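Local coordinates for protein pyridoxamine 5-phosphate-dependent dehydrase (Escherichia coli, PDB 3B8X) that uses pyridoxal phosphate chemistry to remove the C3'-hydroxyl from GDP-4-keto-6-deoxy-D-mannose, a step in making the O-antigen sugar L-colitose, at residues 274-279 with 301-306; 66-71 with 205-210. The protein carries 1 engineered substitution. All coordinates share one frame; numbering follows the deposited sequence.

Contact 1: 274-279 with 301-306; sequences VRRKNA and SSWFGF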
ATOM      1  N   VAL B 274      -0.757  28.502  14.457  1.00 13.78           N
ATOM      2  CA  VAL B 274      -1.296  28.139  15.776  1.00  8.98           C
ATOM      3  C   VAL B 274      -0.335  27.219  16.503  1.00  9.75           C
ATOM      4  O   VAL B 274      -0.043  27.390  17.695  1.00 11.42           O
ATOM      5  CB  VAL B 274      -2.672  27.498  15.687  1.00 29.67           C
ATOM      6  CG1 VAL B 274      -3.168  27.147  17.078  1.00 14.27           C
ATOM      7  CG2 VAL B 274      -3.648  28.460  15.050  1.00 12.26           C
ATOM      8  N   ARG B 275       0.117  26.198  15.781  1.00  5.65           N
ATOM      9  CA  ARG B 275       1.054  25.235  16.338  1.00  9.21           C
ATOM     10  C   ARG B 275       2.331  25.919  16.809  1.00 31.51           C
ATOM     11  O   ARG B 275       2.855  25.584  17.865  1.00 16.84           O
ATOM     12  CB  ARG B 275       1.431  24.201  15.292  1.00  8.67           C
ATOM     13  CG  ARG B 275       0.366  23.160  15.047  1.00 15.22           C
ATOM     14  CD  ARG B 275       0.924  22.167  14.075  1.00  6.85           C
ATOM     15  NE  ARG B 275       0.015  21.050  13.906  1.00 11.88           N
ATOM     16  CZ  ARG B 275       0.185  19.887  14.503  1.00 16.65           C
ATOM     17  NH1 ARG B 275       1.238  19.673  15.295  1.00 14.95           N
ATOM     18  NH2 ARG B 275      -0.730  18.959  14.326  1.00  1.00           N
ATOM     19  N   ARG B 276       2.890  26.816  16.006  1.00 12.74           N
ATOM     20  CA  ARG B 276       4.091  27.532  16.481  1.00 20.24           C
ATOM     21  C   ARG B 276       3.790  28.450  17.677  1.00 17.00           C
ATOM     22  O   ARG B 276       4.614  28.588  18.589  1.00 21.87           O
ATOM     23  CB  ARG B 276       4.864  28.263  15.355  1.00 12.75           C
ATOM     24  CG  ARG B 276       5.552  27.291  14.388  1.00 13.60           C
ATOM     25  CD  ARG B 276       5.967  27.946  13.048  1.00 17.15           C
ATOM     26  NE  ARG B 276       6.904  29.013  13.346  1.00 13.11           N
ATOM     27  CZ  ARG B 276       8.092  28.818  13.910  1.00 40.93           C
ATOM     28  NH1 ARG B 276       8.514  27.589  14.198  1.00 18.99           N
ATOM     29  NH2 ARG B 276       8.854  29.861  14.196  1.00 32.15           N
ATOM     30  N   LYS B 277       2.611  29.071  17.726  1.00 10.99           N
ATOM     31  CA  LYS B 277       2.362  29.907  18.913  1.00  9.21           C
ATOM     32  C   LYS B 277       2.241  28.995  20.127  1.00 18.72           C
ATOM     33  O   LYS B 277       2.686  29.328  21.219  1.00 12.72           O
ATOM     34  CB  LYS B 277       1.107  30.753  18.774  1.00  9.12           C
ATOM     35  CG  LYS B 277       1.033  31.841  19.816  1.00 44.09           C
ATOM     36  CD  LYS B 277       0.694  33.190  19.209  1.00 71.05           C
ATOM     37  CE  LYS B 277       0.554  34.249  20.307  1.00 99.89           C
ATOM     38  NZ  LYS B 277      -0.867  34.582  20.662  1.00 99.89           N
ATOM     39  N   ASN B 278       1.728  27.794  19.909  1.00 13.35           N
ATOM     40  CA  ASN B 278       1.598  26.893  21.046  1.00 12.13           C
ATOM     41  C   ASN B 278       3.000  26.569  21.484  1.00 14.18           C
ATOM     42  O   ASN B 278       3.272  26.431  22.664  1.00 12.34           O
ATOM     43  CB  ASN B 278       0.913  25.577  20.648  1.00 14.91           C
ATOM     44  CG  ASN B 278      -0.596  25.709  20.546  1.00 20.85           C
ATOM     45  OD1 ASN B 278      -1.219  26.543  21.209  1.00 19.02           O
ATOM     46  ND2 ASN B 278      -1.199  24.865  19.712  1.00 11.63           N
ATOM     47  N   ALA B 279       3.877  26.407  20.509  1.00 12.04           N
ATOM     48  CA  ALA B 279       5.252  26.009  20.814  1.00 23.31           C
ATOM     49  C   ALA B 279       5.933  27.121  21.600  1.00 14.86           C
ATOM     50  O   ALA B 279       6.754  26.867  22.463  1.00 12.40           O
ATOM     51  CB  ALA B 279       6.022  25.685  19.528  1.00  5.41           C
ATOM     52  N   SER B 301      10.549  25.168  12.938  1.00 19.62           N
ATOM     53  CA  SER B 301       9.893  23.884  13.127  1.00  8.40           C
ATOM     54  C   SER B 301       8.376  23.980  12.982  1.00 11.14           C
ATOM     55  O   SER B 301       7.774  25.026  13.233  1.00  8.23           O
ATOM     56  CB  SER B 301      10.277  23.371  14.527  1.00 13.23           C
ATOM     57  OG  SER B 301       9.593  22.199  14.908  1.00  9.01           O
ATOM     58  N   SER B 302       7.734  22.887  12.553  1.00  7.19           N
ATOM     59  CA  SER B 302       6.273  22.898  12.461  1.00 16.46           C
ATOM     60  C   SER B 302       5.716  22.208  13.705  1.00 15.96           C
ATOM     61  O   SER B 302       4.509  22.012  13.824  1.00  7.80           O
ATOM     62  CB  SER B 302       5.715  22.264  11.165  1.00  8.38           C
ATOM     63  OG  SER B 302       6.240  20.957  10.921  1.00  8.56           O
ATOM     64  N   TRP B 303       6.591  21.861  14.650  1.00 16.67           N
ATOM     65  CA  TRP B 303       6.170  21.351  15.960  1.00 13.19           C
ATOM     66  C   TRP B 303       5.055  20.327  15.921  1.00 12.34           C
ATOM     67  O   TRP B 303       3.919  20.602  16.340  1.00 14.33           O
ATOM     68  CB  TRP B 303       5.738  22.542  16.854  1.00 11.63           C
ATOM     69  CG  TRP B 303       6.900  23.459  17.170  1.00 13.98           C
ATOM     70  CD1 TRP B 303       7.236  24.636  16.539  1.00 12.52           C
ATOM     71  CD2 TRP B 303       7.944  23.207  18.124  1.00 22.53           C
ATOM     72  NE1 TRP B 303       8.420  25.136  17.055  1.00  9.47           N
ATOM     73  CE2 TRP B 303       8.880  24.272  18.017  1.00 32.69           C
ATOM     74  CE3 TRP B 303       8.174  22.186  19.073  1.00  7.35           C
ATOM     75  CZ2 TRP B 303      10.013  24.358  18.837  1.00 11.66           C
ATOM     76  CZ3 TRP B 303       9.308  22.283  19.916  1.00  8.79           C
ATOM     77  CH2 TRP B 303      10.199  23.372  19.792  1.00 16.24           C
ATOM     78  N   PHE B 304       5.385  19.107  15.524  1.00  9.32           N
ATOM     79  CA  PHE B 304       4.384  18.064  15.369  1.00 19.88           C
ATOM     80  C   PHE B 304       3.809  17.709  16.735  1.00 12.06           C
ATOM     81  O   PHE B 304       2.607  17.442  16.895  1.00 10.47           O
ATOM     82  CB  PHE B 304       5.083  16.866  14.714  1.00 15.82           C
ATOM     83  CG  PHE B 304       4.255  15.627  14.668  1.00 13.72           C
ATOM     84  CD1 PHE B 304       3.457  15.354  13.556  1.00 10.20           C
ATOM     85  CD2 PHE B 304       4.327  14.721  15.713  1.00 15.48           C
ATOM     86  CE1 PHE B 304       2.707  14.180  13.499  1.00 14.13           C
ATOM     87  CE2 PHE B 304       3.582  13.560  15.709  1.00 12.29           C
ATOM     88  CZ  PHE B 304       2.758  13.270  14.588  1.00 12.00           C
ATOM     89  N   GLY B 305       4.695  17.689  17.719  1.00  4.54           N
ATOM     90  CA  GLY B 305       4.352  17.381  19.103  1.00  5.44           C
ATOM     91  C   GLY B 305       5.400  17.988  20.012  1.00 11.89           C
ATOM     92  O   GLY B 305       6.369  18.562  19.543  1.00 11.28           O
ATOM     93  N   PHE B 306       5.229  17.818  21.310  1.00 12.11           N
ATOM     94  CA  PHE B 306       6.144  18.357  22.309  1.00 11.98           C
ATOM     95  C   PHE B 306       6.903  17.266  23.048  1.00  3.78           C
ATOM     96  O   PHE B 306       6.345  16.595  23.941  1.00  9.91           O
ATOM     97  CB  PHE B 306       5.288  19.140  23.312  1.00  9.81           C
ATOM     98  CG  PHE B 306       4.677  20.362  22.721  1.00 14.51           C
ATOM     99  CD1 PHE B 306       3.315  20.627  22.867  1.00 20.71           C
ATOM    100  CD2 PHE B 306       5.471  21.224  21.960  1.00 12.63           C
ATOM    101  CE1 PHE B 306       2.773  21.807  22.357  1.00 10.61           C
ATOM    102  CE2 PHE B 306       4.948  22.399  21.409  1.00  7.14           C
ATOM    103  CZ  PHE B 306       3.578  22.651  21.579  1.00  3.89           C
TER
HETATM  104  O   HOH W   1       0.454  16.372  15.327  1.00 11.82           O
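Helix 255-286 runs past the loop that leads into strand 305-310, with the CA atoms of Arg275 and Trp303 6.4 Å apart. The contact belongs to the small C-terminal domain of this aspartate-aminotransferase-like fold, where the long helix packs on the antiparallel sheet. Arg275 CG lies beside the backbone N and opposite the carbonyl carbon (chi1 -76°), and from there the chain runs extended to NE, carrying the guanidinium past the helix to the loop. Its NH1 is shared between two successive carbonyls, both near the guanidinium plane: Trp303 O at 3.0 Å and Phe304 O at 3.1 Å. The bond to Phe304 O is the straighter at the hydrogen (149°), although its donor stands well above the carbonyl plane. Water 1 closes a bridge from Arg275 NH2 to Phe304 O, helping to fix the rotation of the group. Phe304 in turn lies near the bound GDP-perosamine-cofactor adduct, so the bond from Arg275 to its carbonyl is consistent with a second-shell role. Arg276 bends at chi3 (61°) and sends NH1 to a lone pair of Ser301 O, 2.8 Å away in the carbonyl plane; a salt bridge to Glu297 also holds this nitrogen. One turn along the helix from Arg275, the Ala279 methyl sits over one face of the Trp303 indole, while Phe306 CE2 approaches Ala279 CA. Asn278 OD1 accepts from Leu378 N and its ND2 bonds Asn373 OD1, tying the helix to the C-terminal region. An ST turn shapes the loop: Ser301 OG, over the other indole face, accepts from Trp303 N at 3.0 Å.

Contact 2: 66-71 with 205-210; sequences IAALFF and EEIYHI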
ATOM      1  N   ILE B  66      12.080   4.969  -2.230  1.00  8.74           N
ATOM      2  CA  ILE B  66      13.205   4.014  -2.372  1.00 20.03           C
ATOM      3  C   ILE B  66      13.141   3.201  -3.675  1.00 19.23           C
ATOM      4  O   ILE B  66      14.111   3.018  -4.405  1.00 11.34           O
ATOM      5  CB  ILE B  66      13.235   3.029  -1.155  1.00  5.92           C
ATOM      6  CG1 ILE B  66      13.355   3.834   0.128  1.00 20.23           C
ATOM      7  CG2 ILE B  66      14.371   2.034  -1.284  1.00 10.33           C
ATOM      8  CD1 ILE B  66      14.522   4.835   0.082  1.00 11.37           C
ATOM      9  N   ALA B  67      11.984   2.643  -3.955  1.00 10.79           N
ATOM     10  CA  ALA B  67      11.848   1.834  -5.153  1.00 11.07           C
ATOM     11  C   ALA B  67      12.212   2.570  -6.433  1.00 10.47           C
ATOM     12  O   ALA B  67      12.869   2.041  -7.340  1.00 10.82           O
ATOM     13  CB  ALA B  67      10.444   1.345  -5.233  1.00  3.68           C
ATOM     14  N   ALA B  68      11.700   3.780  -6.574  1.00 10.88           N
ATOM     15  CA  ALA B  68      11.987   4.509  -7.795  1.00 13.58           C
ATOM     16  C   ALA B  68      13.469   4.589  -8.144  1.00 17.88           C
ATOM     17  O   ALA B  68      13.806   4.614  -9.308  1.00 15.30           O
ATOM     18  CB  ALA B  68      11.402   5.887  -7.710  1.00  1.00           C
ATOM     19  N   LEU B  69      14.338   4.679  -7.140  1.00 18.87           N
ATOM     20  CA  LEU B  69      15.764   4.800  -7.369  1.00 15.06           C
ATOM     21  C   LEU B  69      16.396   3.585  -8.036  1.00 18.65           C
ATOM     22  O   LEU B  69      17.509   3.644  -8.540  1.00 14.49           O
ATOM     23  CB  LEU B  69      16.495   5.120  -6.069  1.00  6.29           C
ATOM     24  CG  LEU B  69      16.055   6.435  -5.433  1.00 19.42           C
ATOM     25  CD1 LEU B  69      16.541   6.592  -3.984  1.00 13.83           C
ATOM     26  CD2 LEU B  69      16.454   7.601  -6.306  1.00 12.68           C
ATOM     27  N   PHE B  70      15.654   2.491  -8.078  1.00 10.95           N
ATOM     28  CA  PHE B  70      16.157   1.272  -8.680  1.00  9.10           C
ATOM     29  C   PHE B  70      15.754   1.224 -10.136  1.00 18.22           C
ATOM     30  O   PHE B  70      16.229   0.389 -10.901  1.00 13.70           O
ATOM     31  CB  PHE B  70      15.596   0.050  -7.943  1.00 12.88           C
ATOM     32  CG  PHE B  70      16.212  -0.180  -6.591  1.00 21.26           C
ATOM     33  CD1 PHE B  70      15.962   0.705  -5.540  1.00 18.48           C
ATOM     34  CD2 PHE B  70      17.042  -1.291  -6.367  1.00 16.99           C
ATOM     35  CE1 PHE B  70      16.581   0.534  -4.318  1.00 12.30           C
ATOM     36  CE2 PHE B  70      17.699  -1.460  -5.157  1.00 17.79           C
ATOM     37  CZ  PHE B  70      17.430  -0.581  -4.104  1.00 14.77           C
ATOM     38  N   PHE B  71      14.838   2.113 -10.495  1.00  9.58           N
ATOM     39  CA  PHE B  71      14.158   2.090 -11.784  1.00  5.19           C
ATOM     40  C   PHE B  71      14.551   3.197 -12.715  1.00 15.52           C
ATOM     41  O   PHE B  71      14.046   3.285 -13.827  1.00 26.44           O
ATOM     42  CB  PHE B  71      12.616   1.997 -11.614  1.00  8.49           C
ATOM     43  CG  PHE B  71      12.175   0.836 -10.758  1.00 31.84           C
ATOM     44  CD1 PHE B  71      11.294   1.011  -9.715  1.00 13.51           C
ATOM     45  CD2 PHE B  71      12.686  -0.435 -10.964  1.00 12.03           C
ATOM     46  CE1 PHE B  71      10.934  -0.070  -8.928  1.00 17.96           C
ATOM     47  CE2 PHE B  71      12.360  -1.506 -10.155  1.00 19.92           C
ATOM     48  CZ  PHE B  71      11.479  -1.328  -9.135  1.00 17.51           C
ATOM     49  N   GLU B 205      11.832  15.125 -13.283  1.00 22.66           N
ATOM     50  CA  GLU B 205      10.809  14.618 -14.187  1.00 28.22           C
ATOM     51  C   GLU B 205      10.854  13.114 -14.398  1.00 16.22           C
ATOM     52  O   GLU B 205       9.789  12.520 -14.567  1.00 15.64           O
ATOM     53  CB  GLU B 205      10.835  15.348 -15.528  1.00 19.60           C
ATOM     54  CG  GLU B 205       9.785  14.838 -16.519  1.00 15.80           C
ATOM     55  CD  GLU B 205       9.733  15.690 -17.794  1.00 18.08           C
ATOM     56  OE1 GLU B 205      10.821  16.133 -18.215  1.00 48.74           O
ATOM     57  OE2 GLU B 205       8.625  15.890 -18.346  1.00 43.83           O
ATOM     58  N   GLU B 206      12.049  12.497 -14.403  1.00 17.56           N
ATOM     59  CA  GLU B 206      12.152  11.024 -14.563  1.00 17.62           C
ATOM     60  C   GLU B 206      11.597  10.291 -13.342  1.00 16.95           C
ATOM     61  O   GLU B 206      10.829   9.321 -13.461  1.00 11.56           O
ATOM     62  CB  GLU B 206      13.573  10.497 -14.818  1.00 22.50           C
ATOM     63  CG  GLU B 206      13.583   8.984 -15.173  1.00 20.26           C
ATOM     64  CD  GLU B 206      14.983   8.378 -15.192  1.00 14.18           C
ATOM     65  OE1 GLU B 206      15.882   9.051 -14.657  1.00 20.55           O
ATOM     66  OE2 GLU B 206      15.176   7.225 -15.658  1.00 16.25           O
ATOM     67  N   ILE B 207      12.028  10.756 -12.175  1.00 23.67           N
ATOM     68  CA  ILE B 207      11.550  10.203 -10.920  1.00 19.79           C
ATOM     69  C   ILE B 207      10.028  10.351 -10.861  1.00  9.74           C
ATOM     70  O   ILE B 207       9.333   9.421 -10.477  1.00 19.34           O
ATOM     71  CB  ILE B 207      12.193  10.930  -9.745  1.00 25.79           C
ATOM     72  CG1 ILE B 207      13.676  10.589  -9.684  1.00 19.08           C
ATOM     73  CG2 ILE B 207      11.576  10.492  -8.451  1.00  6.62           C
ATOM     74  CD1 ILE B 207      13.979   9.221  -9.124  1.00 22.88           C
ATOM     75  N   TYR B 208       9.527  11.543 -11.181  1.00  5.83           N
ATOM     76  CA  TYR B 208       8.089  11.844 -11.249  1.00 13.35           C
ATOM     77  C   TYR B 208       7.359  10.805 -12.109  1.00 24.21           C
ATOM     78  O   TYR B 208       6.425  10.137 -11.687  1.00 11.26           O
ATOM     79  CB  TYR B 208       7.917  13.202 -11.918  1.00 14.91           C
ATOM     80  CG  TYR B 208       6.471  13.593 -12.073  1.00  8.66           C
ATOM     81  CD1 TYR B 208       5.573  13.393 -11.025  1.00 11.04           C
ATOM     82  CD2 TYR B 208       5.980  14.158 -13.249  1.00 16.20           C
ATOM     83  CE1 TYR B 208       4.222  13.735 -11.115  1.00  9.53           C
ATOM     84  CE2 TYR B 208       4.607  14.484 -13.365  1.00 12.09           C
ATOM     85  CZ  TYR B 208       3.749  14.301 -12.289  1.00 15.07           C
ATOM     86  OH  TYR B 208       2.423  14.658 -12.348  1.00 15.97           O
ATOM     87  N   HIS B 209       7.811  10.614 -13.335  1.00 12.41           N
ATOM     88  CA  HIS B 209       7.186   9.599 -14.161  1.00 15.12           C
ATOM     89  C   HIS B 209       7.336   8.196 -13.569  1.00 10.58           C
ATOM     90  O   HIS B 209       6.382   7.415 -13.600  1.00 17.36           O
ATOM     91  CB  HIS B 209       7.741   9.697 -15.600  1.00 15.83           C
ATOM     92  CG  HIS B 209       7.303  10.949 -16.299  1.00 18.03           C
ATOM     93  ND1 HIS B 209       7.803  11.355 -17.523  1.00 21.56           N
ATOM     94  CD2 HIS B 209       6.409  11.894 -15.921  1.00 18.44           C
ATOM     95  CE1 HIS B 209       7.216  12.487 -17.873  1.00 16.93           C
ATOM     96  NE2 HIS B 209       6.375  12.840 -16.914  1.00 11.74           N
ATOM     97  N   ILE B 210       8.497   7.877 -12.994  1.00  9.91           N
ATOM     98  CA  ILE B 210       8.668   6.535 -12.430  1.00 11.86           C
ATOM     99  C   ILE B 210       7.658   6.361 -11.313  1.00  8.62           C
ATOM    100  O   ILE B 210       7.059   5.298 -11.139  1.00 12.07           O
ATOM    101  CB  ILE B 210      10.071   6.307 -11.837  1.00 22.46           C
ATOM    102  CG1 ILE B 210      11.127   6.103 -12.949  1.00 18.17           C
ATOM    103  CG2 ILE B 210      10.052   5.074 -10.978  1.00  9.76           C
ATOM    104  CD1 ILE B 210      12.629   6.361 -12.535  1.00 12.86           C
TER
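Ala68 and Ile210 form the tight part of this contact, where the end of helix 58-68 and the turn after it meet the first turns of helix 205-214 beside the large mixed sheet of the PLP-aminotransferase fold. Ile210 CG2 comes within 3.6 Å of Ala68 CB, and the small alanine lets the backbones draw to 6.1 Å between the CA atoms of the two residues. At chi1 -75°, CG1 lies beside the Ile210 N, so the two branches diverge: CG2 toward Ala68 and CD1 toward the Phe71 backbone. CG2 meets Ala68 and the Phe71 CB, and lies near the plane of the Phe71 ring at its edge; CD1 reaches the backbone, 3.6 Å from Phe71 O. A type I turn from Ala68 to Phe71 brings both residues to the isoleucine.

Packing slackens toward Ile207, whose CD1 is 4.1 Å from Leu69 CD2 and 4.4 Å from Ala68 CB; Leu69 and Ile207 both also rest on Met181 of strand 181-185. On the partly exposed side, Glu206 makes little contact with the turn itself, but its OE2 accepts a hydrogen bond from Lys73 N just beyond it. The Phe71 ring meets Tyr349 of the second subunit edge-to-face, placing the contact next to the dimer interface. No hydrogen bond crosses between the segments, which is consistent with apolar packing, rather than directional bonds, holding the turn to the helix.

In the fold
Contacts 1 and 2 lie on opposite sides of the chain's centre, with centres 33 Å apart and no element in common. Both are largely buried, yet their chemistry differs. Contact 1, in the C-terminal domain, is anchored by arginine side chains reaching loop carbonyls, with aromatic packing alongside, and its loop borders the bound adduct. Contact 2, in the large domain, is apolar and mainly aliphatic and lies away from the annotated sites; the acidic side chain of Glu206 is fastened to a neighbouring backbone rather than across the interface. The second subunit reaches contact 2 but does not touch contact 1. Both segments of contact 2 precede those of contact 1 in the chain.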